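Local coordinates for serine-rich Repeat Adhesion Glycoprotein (Srr1) (PDB 4MBO) that binds fibrinogen as a surface glycoprotein of Streptococcus agalactiae and so probably helps the bacterium attach to host tissue, at residues Ala23-Thr28 against Val44-Phe49; Ile130-Thr135 against Asn239-Met244. One frame throughout, in Å; residues are numbered along the deposited sequence. Where two conformers were deposited one is given.

Contact 1 of 2, residues Ala23-Thr28 against Val44-Phe49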
# COMPACT_ATOMS: atom_id res chain seq x y z
N ALA A 23 -14.77 18.02 1.09
CA ALA A 23 -13.55 18.46 1.71
C ALA A 23 -12.57 17.33 1.90
O ALA A 23 -12.96 16.14 2.00
CB ALA A 23 -13.83 19.09 3.05
N LEU A 24 -11.29 17.71 1.84
CA LEU A 24 -10.16 16.82 2.14
C LEU A 24 -9.47 17.39 3.37
O LEU A 24 -9.13 18.59 3.42
CB LEU A 24 -9.19 16.69 0.95
CG LEU A 24 -9.71 15.87 -0.21
CD1 LEU A 24 -8.89 16.14 -1.45
CD2 LEU A 24 -9.74 14.38 0.11
N LYS A 25 -9.27 16.54 4.38
CA LYS A 25 -8.68 16.98 5.64
C LYS A 25 -7.53 16.09 6.10
O LYS A 25 -7.50 14.88 5.80
CB LYS A 25 -9.79 17.05 6.69
CG LYS A 25 -10.83 18.13 6.39
CD LYS A 25 -12.12 18.00 7.19
CE LYS A 25 -13.19 18.90 6.58
NZ LYS A 25 -14.60 18.51 6.87
N ASP A 26 -6.60 16.70 6.84
CA ASP A 26 -5.39 16.01 7.31
C ASP A 26 -5.16 16.17 8.82
O ASP A 26 -4.04 16.08 9.29
CB ASP A 26 -4.16 16.49 6.53
CG ASP A 26 -3.71 17.92 6.85
OD1 ASP A 26 -4.35 18.65 7.63
OD2 ASP A 26 -2.66 18.33 6.27
N ASN A 27 -6.23 16.40 9.55
CA ASN A 27 -6.15 16.61 10.98
C ASN A 27 -5.54 15.42 11.73
O ASN A 27 -4.83 15.61 12.73
CB ASN A 27 -7.55 16.90 11.53
CG ASN A 27 -8.17 18.13 10.89
OD1 ASN A 27 -7.48 18.93 10.24
ND2 ASN A 27 -9.47 18.29 11.06
N THR A 28 -5.75 14.21 11.20
CA THR A 28 -5.31 12.99 11.88
C THR A 28 -3.80 12.71 11.66
O THR A 28 -3.23 11.86 12.34
CB THR A 28 -6.18 11.75 11.53
OG1 THR A 28 -5.98 11.33 10.18
CG2 THR A 28 -7.65 12.06 11.76
N VAL A 44 -8.52 12.25 4.96
CA VAL A 44 -9.93 11.98 5.16
C VAL A 44 -10.75 12.79 4.15
O VAL A 44 -10.54 13.99 3.97
CB VAL A 44 -10.37 12.33 6.61
CG1 VAL A 44 -11.87 12.10 6.74
CG2 VAL A 44 -9.64 11.42 7.62
N LEU A 45 -11.65 12.10 3.48
CA LEU A 45 -12.59 12.70 2.55
C LEU A 45 -13.97 12.77 3.17
O LEU A 45 -14.47 11.78 3.72
CB LEU A 45 -12.67 11.84 1.30
CG LEU A 45 -13.77 12.20 0.28
CD1 LEU A 45 -13.53 13.60 -0.29
CD2 LEU A 45 -13.82 11.17 -0.83
N ASN A 46 -14.61 13.93 3.06
CA ASN A 46 -16.00 13.97 3.45
C ASN A 46 -16.81 14.75 2.43
O ASN A 46 -16.31 15.67 1.77
CB ASN A 46 -16.20 14.53 4.83
CG ASN A 46 -16.02 16.00 4.89
OD1 ASN A 46 -14.92 16.49 4.97
ND2 ASN A 46 -17.15 16.74 4.90
N PHE A 47 -18.07 14.36 2.28
CA PHE A 47 -18.98 15.06 1.39
C PHE A 47 -20.40 14.90 1.89
O PHE A 47 -20.70 14.00 2.68
CB PHE A 47 -18.83 14.58 -0.08
CG PHE A 47 -19.07 13.13 -0.30
CD1 PHE A 47 -20.35 12.66 -0.57
CD2 PHE A 47 -18.01 12.23 -0.29
CE1 PHE A 47 -20.57 11.30 -0.78
CE2 PHE A 47 -18.23 10.88 -0.51
CZ PHE A 47 -19.50 10.43 -0.74
N ALA A 48 -21.27 15.79 1.42
CA ALA A 48 -22.66 15.74 1.81
C ALA A 48 -23.47 16.49 0.77
O ALA A 48 -22.94 17.36 0.06
CB ALA A 48 -22.85 16.37 3.17
N PHE A 49 -24.75 16.17 0.70
CA PHE A 49 -25.69 16.85 -0.20
C PHE A 49 -27.12 16.42 0.13
O PHE A 49 -27.34 15.53 0.96
CB PHE A 49 -25.39 16.50 -1.69
CG PHE A 49 -25.48 15.04 -2.01
CD1 PHE A 49 -26.69 14.44 -2.36
CD2 PHE A 49 -24.34 14.24 -1.96
CE1 PHE A 49 -26.77 13.09 -2.65
CE2 PHE A 49 -24.43 12.88 -2.22
CZ PHE A 49 -25.63 12.31 -2.58
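Lys25 lies across Asn46 on one face of a two-strand pairing, its chain extended beyond CG so that, in the conformer given, NZ ends over the carboxamide. There NZ donates to Asn46 OD1 at 2.8 Å, and the ammonium stands about 40° out of the amide plane, above it and off either lone pair. Lys25 was also modelled in a second conformer, so this bond is not certain to be constant. Asn46 has CG between its backbone N and carbonyl carbon (chi1 75°), a torsion that helps turn the amide toward strand 20-25, with OD1 3.4 Å from Ala23 CB as well. In this conformer one amide oxygen therefore meets both a methyl and an ammonium of the neighbouring strand. The backbones beneath form an antiparallel pair at the border of a four-stranded sheet in the N-terminal, Ig-like part of the adhesin: strand 20-25 is outermost within this chain and strand 43-51 lies next to it. Ala23 with Asn46 and Lys25 with Val44 are hydrogen-bonded pairs, two bonds each, the straightest running from Asn46 N to Ala23 O (3.0 Å, 170° at the hydrogen). Between them Leu24 and Leu45 make the non-hydrogen-bonded pair, and both are buried on the other face. With Leu45 CG anti to its backbone N, chi1 and chi2 together bring CD1 to 3.9 Å from Leu24 CD2 and 3.5 Å from Ala23 O. Beyond this pair, Leu45 packs on Leu64 of strand 59-64 and Ala143 of strand 139-145, in the interior between two sheets.

Contact 2 of 2, residues Ile130-Thr135 against Asn239-Met244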
# COMPACT_ATOMS: atom_id res chain seq x y z
N ILE A 130 1.18 5.12 -7.57
CA ILE A 130 1.38 6.37 -8.33
C ILE A 130 2.45 7.22 -7.66
O ILE A 130 3.43 7.59 -8.31
CB ILE A 130 0.06 7.12 -8.47
CG1 ILE A 130 -1.00 6.23 -9.15
CG2 ILE A 130 0.25 8.43 -9.23
CD1 ILE A 130 -0.61 5.82 -10.55
N ILE A 131 2.27 7.55 -6.39
CA ILE A 131 3.29 8.25 -5.59
C ILE A 131 3.98 7.11 -4.86
O ILE A 131 3.75 6.88 -3.68
CB ILE A 131 2.69 9.26 -4.62
CG1 ILE A 131 1.79 10.24 -5.37
CG2 ILE A 131 3.78 10.02 -3.88
CD1 ILE A 131 0.99 11.15 -4.48
N SER A 132 4.84 6.42 -5.59
CA SER A 132 5.50 5.22 -5.11
C SER A 132 6.86 5.44 -4.43
O SER A 132 7.49 4.49 -3.95
CB SER A 132 5.63 4.26 -6.27
OG SER A 132 6.46 4.87 -7.24
N LYS A 133 7.33 6.69 -4.44
CA LYS A 133 8.56 7.08 -3.78
C LYS A 133 8.36 8.28 -2.88
O LYS A 133 7.49 9.13 -3.13
CB LYS A 133 9.66 7.41 -4.81
CG LYS A 133 10.12 6.23 -5.64
CD LYS A 133 11.15 6.67 -6.68
CE LYS A 133 11.49 5.60 -7.69
NZ LYS A 133 12.54 6.07 -8.64
N THR A 134 9.20 8.41 -1.87
CA THR A 134 9.15 9.56 -0.98
C THR A 134 9.34 10.84 -1.79
O THR A 134 10.14 10.88 -2.71
CB THR A 134 10.28 9.44 0.05
OG1 THR A 134 10.02 8.32 0.91
CG2 THR A 134 10.43 10.68 0.85
N THR A 135 8.57 11.87 -1.48
CA THR A 135 8.65 13.12 -2.23
C THR A 135 9.20 14.20 -1.32
O THR A 135 8.83 14.28 -0.15
CB THR A 135 7.28 13.58 -2.79
OG1 THR A 135 6.40 13.98 -1.74
CG2 THR A 135 6.63 12.45 -3.61
N ASN A 239 15.41 0.88 -10.45
CA ASN A 239 14.04 0.47 -10.80
C ASN A 239 13.12 0.25 -9.59
O ASN A 239 11.93 -0.03 -9.78
CB ASN A 239 14.10 -0.82 -11.61
CG ASN A 239 14.82 -0.64 -12.91
OD1 ASN A 239 14.52 0.28 -13.65
ND2 ASN A 239 15.79 -1.52 -13.20
N LEU A 240 13.67 0.36 -8.39
CA LEU A 240 12.92 0.08 -7.19
C LEU A 240 12.14 1.30 -6.69
O LEU A 240 12.64 2.44 -6.74
CB LEU A 240 13.84 -0.38 -6.06
CG LEU A 240 14.61 -1.67 -6.34
CD1 LEU A 240 15.58 -1.88 -5.18
CD2 LEU A 240 13.72 -2.88 -6.51
N THR A 241 10.93 1.06 -6.22
CA THR A 241 10.12 2.10 -5.59
C THR A 241 10.25 1.95 -4.07
O THR A 241 10.83 0.97 -3.57
CB THR A 241 8.63 1.95 -5.99
OG1 THR A 241 8.13 0.69 -5.49
CG2 THR A 241 8.47 2.07 -7.48
N ASP A 242 9.71 2.89 -3.31
CA ASP A 242 9.72 2.82 -1.87
C ASP A 242 8.45 2.11 -1.35
O ASP A 242 8.45 1.48 -0.29
CB ASP A 242 9.82 4.24 -1.28
CG ASP A 242 11.12 4.98 -1.67
OD1 ASP A 242 12.18 4.31 -1.82
OD2 ASP A 242 11.07 6.21 -1.82
N SER A 243 7.33 2.21 -2.09
CA SER A 243 6.11 1.49 -1.67
C SER A 243 6.19 0.01 -1.96
O SER A 243 5.47 -0.77 -1.34
CB SER A 243 4.88 2.02 -2.40
OG SER A 243 4.95 1.66 -3.76
N MET A 244 7.04 -0.37 -2.91
CA MET A 244 7.19 -1.74 -3.33
C MET A 244 5.98 -2.28 -4.08
O MET A 244 5.93 -3.46 -4.40
CB MET A 244 7.59 -2.65 -2.17
CG MET A 244 8.69 -2.09 -1.32
SD MET A 244 9.40 -3.34 -0.24
CE MET A 244 10.47 -2.31 0.75
O HOH W 1 12.13 6.66 1.41
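Ser132-Thr134 runs nearly at right angles to Leu240-Ser243 (86° between end-to-end directions), and the carbonyl of Ser132 receives two successive backbone amides, Asp242 N at 2.8 Å and Ser243 N at 2.9 Å. Neither segment is regular helix or strand. The contact joins two loops: one belongs to the bacterial Ig-like part, between strands 116-126 and 139-145, the other to the C-terminal fibrinogen-binding adhesin part, between strands 229-235 and 254-255. Asp242 N lies in the carbonyl plane of Ser132, whereas Ser243 N is tilted 28° from it, so one oxygen serves two donors from different directions. Asp242 directs its carboxylate back at the Ig-side loop: with CG anti to the carbonyl carbon, OD2 accepts Thr134 N at 2.9 Å through its anti lone pair, in a nearly straight bond of 167° at the hydrogen. The same oxygen lies close to Lys133 CA, while OD1 forms a salt bridge with Arg174, so the two carboxylate oxygens tie different parts of the chain. Lys133 crosses Asp242 at about a right angle but makes no ion pair with it; its extended chain instead brings CE to 3.5 Å from Leu240 O. Thr241 sets its CG2 methyl beside Ser132 OG, and its own hydroxyl closes an ST motif by accepting Met244 N; that hydroxyl also bonds to Gln246. Ser243 OG, hydrogen-bonded to Gln128 O, comes alongside the Ser132 methylene, with 3.7 Å between Ser243 OG and Ser132 CB.

In the fold
Contacts 1 and 2 follow one another along the chain, the first closing before the second opens, and their centres are 25 Å apart; the nearest atoms, about 11 Å apart, do not touch. Contact 1 is local, pairing segments with 15 residues between them within the Ig-like part, its centre about 21 Å from the centre of the chain. Contact 2 spans 103 intervening residues, has its centre about 10 Å from that of the chain and joins the loop 130-135 to the C-terminal adhesin part. A bound calcium ion lies about 8 Å from the side chain of Thr28 and one about 5 Å from that of Asp242, both too far for direct coordination by these side chains.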